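Esterase (uncultured bacterium FLS12, PDB 4RGY) hydrolyses ester bonds as a low-temperature-active alkaline esterase of marine-sediment origin, built on an alpha/beta-hydrolase fold. Local coordinates at residues 48-53 against 78-83; 121-126 against 145-150. All blocks are in the same frame, centred on the assembly; numbering follows the deposited sequence.

Contact 1. Residues 48-53 against 78-83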
ATOM      1  N   LEU A  48      13.421  13.748  -0.283  1.00 11.86           N
ATOM      2  CA  LEU A  48      12.789  14.356   0.888  1.00 10.95           C
ATOM      3  C   LEU A  48      12.887  13.379   2.047  1.00 12.00           C
ATOM      4  O   LEU A  48      12.258  12.314   2.047  1.00 12.01           O
ATOM      5  CB  LEU A  48      11.336  14.715   0.563  1.00 11.17           C
ATOM      6  CG  LEU A  48      10.527  15.479   1.614  1.00 11.85           C
ATOM      7  CD1 LEU A  48      11.197  16.791   2.026  1.00 13.08           C
ATOM      8  CD2 LEU A  48       9.124  15.751   1.087  1.00 11.89           C
ATOM      9  N   LEU A  49      13.731  13.743   3.013  1.00 11.60           N
ATOM     10  CA  LEU A  49      14.195  12.824   4.047  1.00 11.82           C
ATOM     11  C   LEU A  49      13.427  12.934   5.362  1.00  9.65           C
ATOM     12  O   LEU A  49      13.086  14.034   5.815  1.00 12.36           O
ATOM     13  CB  LEU A  49      15.676  13.050   4.289  1.00 12.35           C
ATOM     14  CG  LEU A  49      16.518  13.076   3.010  1.00 11.45           C
ATOM     15  CD1 LEU A  49      17.988  13.266   3.362  1.00 12.23           C
ATOM     16  CD2 LEU A  49      16.295  11.824   2.173  1.00 12.84           C
ATOM     17  N   HIS A  50      13.165  11.783   5.974  1.00 11.12           N
ATOM     18  CA  HIS A  50      12.387  11.735   7.219  1.00 12.34           C
ATOM     19  C   HIS A  50      13.212  12.006   8.469  1.00 11.39           C
ATOM     20  O   HIS A  50      14.439  12.062   8.428  1.00 12.25           O
ATOM     21  CB  HIS A  50      11.635  10.402   7.357  1.00 12.03           C
ATOM     22  CG  HIS A  50      12.516   9.197   7.543  1.00 11.27           C
ATOM     23  ND1 HIS A  50      13.271   8.982   8.682  1.00 11.29           N
ATOM     24  CD2 HIS A  50      12.745   8.132   6.737  1.00 12.86           C
ATOM     25  CE1 HIS A  50      13.919   7.834   8.566  1.00 11.79           C
ATOM     26  NE2 HIS A  50      13.621   7.302   7.392  1.00 12.98           N
ATOM     27  N   GLY A  51      12.518  12.169   9.592  1.00 11.98           N
ATOM     28  CA  GLY A  51      13.184  12.436  10.854  1.00 11.46           C
ATOM     29  C   GLY A  51      13.412  11.214  11.730  1.00 12.11           C
ATOM     30  O   GLY A  51      13.259  10.060  11.284  1.00 12.32           O
ATOM     31  N   LEU A  52      13.838  11.457  12.970  1.00 13.37           N
ATOM     32  CA  LEU A  52      14.158  10.367  13.885  1.00 13.27           C
ATOM     33  C   LEU A  52      12.893   9.671  14.362  1.00 13.97           C
ATOM     34  O   LEU A  52      12.026  10.305  14.944  1.00 15.55           O
ATOM     35  CB  LEU A  52      14.976  10.891  15.076  1.00 13.65           C
ATOM     36  CG  LEU A  52      15.315   9.888  16.181  1.00 15.12           C
ATOM     37  CD1 LEU A  52      16.175   8.767  15.629  1.00 15.14           C
ATOM     38  CD2 LEU A  52      16.006  10.596  17.348  1.00 18.15           C
ATOM     39  N   SER A  53      12.843   8.360  14.119  1.00 12.86           N
ATOM     40  CA  SER A  53      11.704   7.460  14.387  1.00 13.26           C
ATOM     41  C   SER A  53      10.714   7.367  13.232  1.00 13.34           C
ATOM     42  O   SER A  53       9.795   6.552  13.282  1.00 14.36           O
ATOM     43  CB  SER A  53      10.963   7.742  15.712  1.00 14.55           C
ATOM     44  OG  SER A  53      10.032   8.816  15.595  1.00 16.10           O
ATOM     45  N   MET A  78      10.850   9.760  -1.328  1.00 12.03           N
ATOM     46  CA  MET A  78      10.828   9.718   0.127  1.00 11.27           C
ATOM     47  C   MET A  78      11.210   8.317   0.593  1.00 12.48           C
ATOM     48  O   MET A  78      10.379   7.409   0.632  1.00 12.26           O
ATOM     49  CB  MET A  78       9.432  10.099   0.630  1.00 11.59           C
ATOM     50  CG  MET A  78       9.127  11.585   0.444  1.00 12.32           C
ATOM     51  SD  MET A  78       7.376  11.989   0.295  1.00 12.73           S
ATOM     52  CE  MET A  78       6.993  11.357  -1.346  1.00 13.73           C
ATOM     53  N   PRO A  79      12.480   8.137   0.956  1.00 11.80           N
ATOM     54  CA  PRO A  79      12.950   6.806   1.347  1.00 12.59           C
ATOM     55  C   PRO A  79      12.979   6.613   2.856  1.00 11.20           C
ATOM     56  O   PRO A  79      12.623   7.542   3.583  1.00 12.19           O
ATOM     57  CB  PRO A  79      14.368   6.814   0.840  1.00 14.54           C
ATOM     58  CG  PRO A  79      14.823   8.241   1.030  1.00 14.48           C
ATOM     59  CD  PRO A  79      13.591   9.096   0.811  1.00 13.36           C
ATOM     60  N   ALA A  80      13.360   5.416   3.297  1.00 12.25           N
ATOM     61  CA  ALA A  80      13.434   5.068   4.715  1.00 12.50           C
ATOM     62  C   ALA A  80      14.860   4.712   5.097  1.00 12.37           C
ATOM     63  O   ALA A  80      15.534   3.968   4.371  1.00 14.55           O
ATOM     64  CB  ALA A  80      12.511   3.899   5.008  1.00 13.67           C
ATOM     65  N   VAL A  81      15.329   5.225   6.234  1.00 12.41           N
ATOM     66  CA  VAL A  81      16.665   4.875   6.718  1.00 13.55           C
ATOM     67  C   VAL A  81      16.693   4.441   8.179  1.00 12.32           C
ATOM     68  O   VAL A  81      17.765   4.425   8.804  1.00 12.68           O
ATOM     69  CB  VAL A  81      17.685   6.015   6.523  1.00 12.67           C
ATOM     70  CG1 VAL A  81      17.766   6.392   5.048  1.00 13.87           C
ATOM     71  CG2 VAL A  81      17.314   7.228   7.383  1.00 12.53           C
ATOM     72  N   HIS A  82      15.526   4.103   8.721  1.00 13.23           N
ATOM     73  CA  HIS A  82      15.435   3.639  10.106  1.00 12.86           C
ATOM     74  C   HIS A  82      16.063   4.661  11.061  1.00 11.88           C
ATOM     75  O   HIS A  82      15.943   5.861  10.813  1.00 13.13           O
ATOM     76  CB  HIS A  82      16.015   2.231  10.210  1.00 14.44           C
ATOM     77  CG  HIS A  82      15.400   1.294   9.220  1.00 15.97           C
ATOM     78  ND1 HIS A  82      16.141   0.435   8.438  1.00 19.27           N
ATOM     79  CD2 HIS A  82      14.109   1.129   8.842  1.00 17.93           C
ATOM     80  CE1 HIS A  82      15.330  -0.235   7.640  1.00 18.78           C
ATOM     81  NE2 HIS A  82      14.093   0.169   7.863  1.00 18.91           N
ATOM     82  N   ARG A  83      16.715   4.229  12.137  1.00 13.37           N
ATOM     83  CA  ARG A  83      17.266   5.172  13.109  1.00 14.60           C
ATOM     84  C   ARG A  83      18.776   5.317  12.914  1.00 16.72           C
ATOM     85  O   ARG A  83      19.556   5.192  13.858  1.00 19.28           O
ATOM     86  CB  ARG A  83      16.926   4.742  14.541  1.00 15.26           C
ATOM     87  CG  ARG A  83      15.429   4.730  14.855  1.00 15.71           C
ATOM     88  CD  ARG A  83      15.159   4.177  16.255  1.00 14.85           C
ATOM     89  NE  ARG A  83      15.863   4.961  17.269  1.00 13.69           N
ATOM     90  CZ  ARG A  83      15.330   5.994  17.920  1.00 14.43           C
ATOM     91  NH1 ARG A  83      14.069   6.355  17.694  1.00 15.69           N
ATOM     92  NH2 ARG A  83      16.056   6.657  18.813  1.00 16.95           N
TER
HETATM   93  O   HOH W   1      11.243  10.162   3.553  1.00 12.46           O
HETATM   94  O   HOH W   2      14.542   9.569   4.327  1.00 13.22           O
HETATM   95  O   HOH W   3      13.610   6.736  11.957  1.00 13.22           O
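The imidazole of His50 bridges two segments of the chain that separate as parallel strands 45-49 and 75-79 of the alpha/beta-hydrolase sheet run out into loops at their C-terminal ends. Val81 N donates to His50 NE2 over 2.9 Å in a nearly straight bond (166° at the hydrogen), tilted slightly from the ring plane. Through its second nitrogen, His50 ND1 donates a hydrogen bond to Gly51 O at 2.8 Å, which fixes the tautomer and the rotation of the imidazole. With CG set between the backbone N and the carbonyl carbon (chi1 67°), the ring reaches across to segment 78-83 and meets it by its edge, Ala80 CA lying in plane. Val81 CG2 packs against His50 CE1 at 3.6 Å. With an alanine here, Val81 N and Gly51 O would probably lose these partners and a gap would open between the loops. Nearer the strands, water mends the parting: one molecule donates to both Leu48 O and Pro79 O, and a second links His50 N to Pro79 O. Leu48 CB meets Met78 CG at 3.8 Å, while the CD2 branch of Leu49 lies against the proline ring. At the far end, the guanidinium of Arg83 forms a salt bridge with Glu173, and its NH1 also bonds to Gly15 O of the second subunit, so the outer loops border a subunit interface. Over the centre of one guanidinium face sits the methyl Leu52 CD1, 3.7 Å from Arg83 CZ.

Contact 2. Residues 121-126 against 145-150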
ATOM      1  N   PHE A 121      17.676  17.982  -5.914  1.00 14.34           N
ATOM      2  CA  PHE A 121      17.584  18.725  -4.659  1.00 15.25           C
ATOM      3  C   PHE A 121      17.370  17.764  -3.497  1.00 14.00           C
ATOM      4  O   PHE A 121      16.876  16.652  -3.688  1.00 14.64           O
ATOM      5  CB  PHE A 121      16.435  19.739  -4.696  1.00 15.57           C
ATOM      6  CG  PHE A 121      16.196  20.341  -6.049  1.00 14.44           C
ATOM      7  CD1 PHE A 121      16.994  21.373  -6.513  1.00 16.30           C
ATOM      8  CD2 PHE A 121      15.169  19.878  -6.859  1.00 15.81           C
ATOM      9  CE1 PHE A 121      16.777  21.927  -7.765  1.00 17.84           C
ATOM     10  CE2 PHE A 121      14.948  20.426  -8.108  1.00 16.90           C
ATOM     11  CZ  PHE A 121      15.749  21.456  -8.563  1.00 18.20           C
ATOM     12  N   VAL A 122      17.754  18.182  -2.295  1.00 12.95           N
ATOM     13  CA  VAL A 122      17.507  17.363  -1.110  1.00 14.00           C
ATOM     14  C   VAL A 122      17.062  18.239   0.056  1.00 14.90           C
ATOM     15  O   VAL A 122      17.542  19.369   0.213  1.00 13.55           O
ATOM     16  CB  VAL A 122      18.739  16.495  -0.742  1.00 12.87           C
ATOM     17  CG1 VAL A 122      19.947  17.364  -0.367  1.00 12.93           C
ATOM     18  CG2 VAL A 122      18.405  15.523   0.381  1.00 14.80           C
ATOM     19  N   ALA A 123      16.128  17.733   0.856  1.00 13.09           N
ATOM     20  CA  ALA A 123      15.621  18.441   2.033  1.00 13.96           C
ATOM     21  C   ALA A 123      15.185  17.426   3.075  1.00 13.00           C
ATOM     22  O   ALA A 123      14.824  16.293   2.732  1.00 12.84           O
ATOM     23  CB  ALA A 123      14.468  19.359   1.671  1.00 14.28           C
ATOM     24  N   GLY A 124      15.197  17.809   4.346  1.00 12.81           N
ATOM     25  CA  GLY A 124      14.741  16.891   5.371  1.00 11.98           C
ATOM     26  C   GLY A 124      14.509  17.608   6.678  1.00 13.24           C
ATOM     27  O   GLY A 124      15.038  18.704   6.891  1.00 13.75           O
ATOM     28  N   LEU A 125      13.719  16.987   7.554  1.00 11.99           N
ATOM     29  CA  LEU A 125      13.519  17.496   8.905  1.00 14.41           C
ATOM     30  C   LEU A 125      14.321  16.669   9.909  1.00 12.74           C
ATOM     31  O   LEU A 125      14.606  15.491   9.658  1.00 12.45           O
ATOM     32  CB  LEU A 125      12.028  17.579   9.271  1.00 13.73           C
ATOM     33  CG  LEU A 125      11.181  16.336   9.618  1.00 13.89           C
ATOM     34  CD1 LEU A 125      11.326  15.211   8.598  1.00 13.37           C
ATOM     35  CD2 LEU A 125      11.431  15.825  11.046  1.00 13.81           C
ATOM     36  N   SER A 126      14.693  17.292  11.028  1.00 13.83           N
ATOM     37  CA  SER A 126      15.580  16.708  12.041  1.00 14.17           C
ATOM     38  C   SER A 126      16.845  16.066  11.529  1.00 13.86           C
ATOM     39  O   SER A 126      17.781  16.677  10.970  1.00 13.76           O
ATOM     40  CB  SER A 126      14.893  15.548  12.770  1.00 22.56           C
ATOM     41  OG  SER A 126      13.642  15.918  13.318  1.00 31.14           O
ATOM     42  N   ALA A 145      20.770  22.083  -4.541  1.00 16.42           N
ATOM     43  CA  ALA A 145      20.243  22.701  -3.325  1.00 16.24           C
ATOM     44  C   ALA A 145      20.045  21.653  -2.241  1.00 15.14           C
ATOM     45  O   ALA A 145      19.718  20.498  -2.541  1.00 15.36           O
ATOM     46  CB  ALA A 145      18.933  23.408  -3.610  1.00 15.78           C
ATOM     47  N   ALA A 146      20.264  22.061  -0.995  1.00 13.22           N
ATOM     48  CA  ALA A 146      20.094  21.210   0.182  1.00 14.95           C
ATOM     49  C   ALA A 146      19.460  22.051   1.283  1.00 13.95           C
ATOM     50  O   ALA A 146      19.897  23.180   1.542  1.00 14.52           O
ATOM     51  CB  ALA A 146      21.437  20.633   0.645  1.00 14.32           C
ATOM     52  N   ALA A 147      18.441  21.508   1.945  1.00 13.88           N
ATOM     53  CA  ALA A 147      17.664  22.259   2.924  1.00 13.10           C
ATOM     54  C   ALA A 147      17.436  21.464   4.195  1.00 12.40           C
ATOM     55  O   ALA A 147      17.055  20.278   4.142  1.00 13.65           O
ATOM     56  CB  ALA A 147      16.323  22.656   2.329  1.00 13.78           C
ATOM     57  N   SER A 148      17.665  22.110   5.336  1.00 13.97           N
ATOM     58  CA  SER A 148      17.403  21.499   6.632  1.00 11.18           C
ATOM     59  C   SER A 148      16.272  22.193   7.376  1.00 12.35           C
ATOM     60  O   SER A 148      16.276  23.419   7.533  1.00 12.87           O
ATOM     61  CB  SER A 148      18.666  21.522   7.490  1.00 12.21           C
ATOM     62  OG  SER A 148      18.386  21.153   8.837  1.00 13.16           O
ATOM     63  N   LEU A 149      15.303  21.402   7.839  1.00 13.34           N
ATOM     64  CA  LEU A 149      14.182  21.915   8.626  1.00 12.23           C
ATOM     65  C   LEU A 149      14.285  21.365  10.039  1.00 12.98           C
ATOM     66  O   LEU A 149      14.224  20.148  10.233  1.00 12.93           O
ATOM     67  CB  LEU A 149      12.840  21.512   8.003  1.00 14.53           C
ATOM     68  CG  LEU A 149      12.520  22.040   6.603  1.00 12.70           C
ATOM     69  CD1 LEU A 149      13.206  21.188   5.537  1.00 16.33           C
ATOM     70  CD2 LEU A 149      11.017  22.040   6.365  1.00 16.78           C
ATOM     71  N   SER A 150      14.483  22.251  11.015  1.00 13.25           N
ATOM     72  CA  SER A 150      14.622  21.841  12.412  1.00 13.20           C
ATOM     73  C   SER A 150      15.628  20.708  12.542  1.00 12.95           C
ATOM     74  O   SER A 150      15.345  19.665  13.151  1.00 12.66           O
ATOM     75  CB  SER A 150      13.264  21.410  12.966  1.00 15.25           C
ATOM     76  OG  SER A 150      12.280  22.388  12.674  1.00 13.98           O
TER
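Val122 and Ala146 face each other in the parallel pairing of strands 120-125 and 145-149, which helix 127-138 joins in a beta-alpha-beta unit; the first strand leads into what is probably the nucleophile elbow of the hydrolase. Five backbone bonds satisfy the facing amides and carbonyls. Ala145 O accepts from Val122 N, and Val122 O in turn accepts a hydrogen bond from Ala147 N at 2.9 Å. Ala147 O then accepts from Gly124 N; this bond, at 144°, and the preceding one, at 139°, are both clearly bent at the hydrogen. Gly124 O is met by Leu149 N at 2.9 Å, the donor in the carbonyl plane, and the ladder ends where Ser126 N approaches Leu149 O nearly along the C=O axis. Several acceptors have a CA-H contact as well, such as Leu125 CA at 3.0 Å from Leu149 O. The alanines beside this ladder are small: Ala123 CB touches Ala147 CB at 3.8 Å on one face, Val122 CG1 meets Ala146 CB at 3.7 Å on the other. The serine hydroxyls find partners elsewhere, Ser150 OG with Trp250 NE1 and Ser126 OG, weakly, with His245 NE2, consistent with a Ser-His-Asp triad completed by Asp216. Leu149 places CG anti to its carbonyl carbon, and with chi2 at 81° this brings Leu149 CD1 to 3.4 Å from Gly124 O.

In the fold
Contacts 1 and 2 share one sheet, their centres about 12 Å apart, and meet where strands 45-49 and 120-125 are neighbours. A probable hydrogen bond of 2.8 Å from Leu49 N to Ala123 O joins them, and Leu125 CD1 packs against the chain beyond it, 3.4 Å from Gly51 N. The order of strands runs 75-79, 45-49, 120-125, 145-149, all parallel. Contact 2 carries Ser126, the probable nucleophile; contact 1 borders the probable elbow through the side chain of Leu49, and His50, Leu52 and Val81 all touch Met127, the residue that follows this serine. Contact 1 also extends outward to the second subunit, which does not touch contact 2.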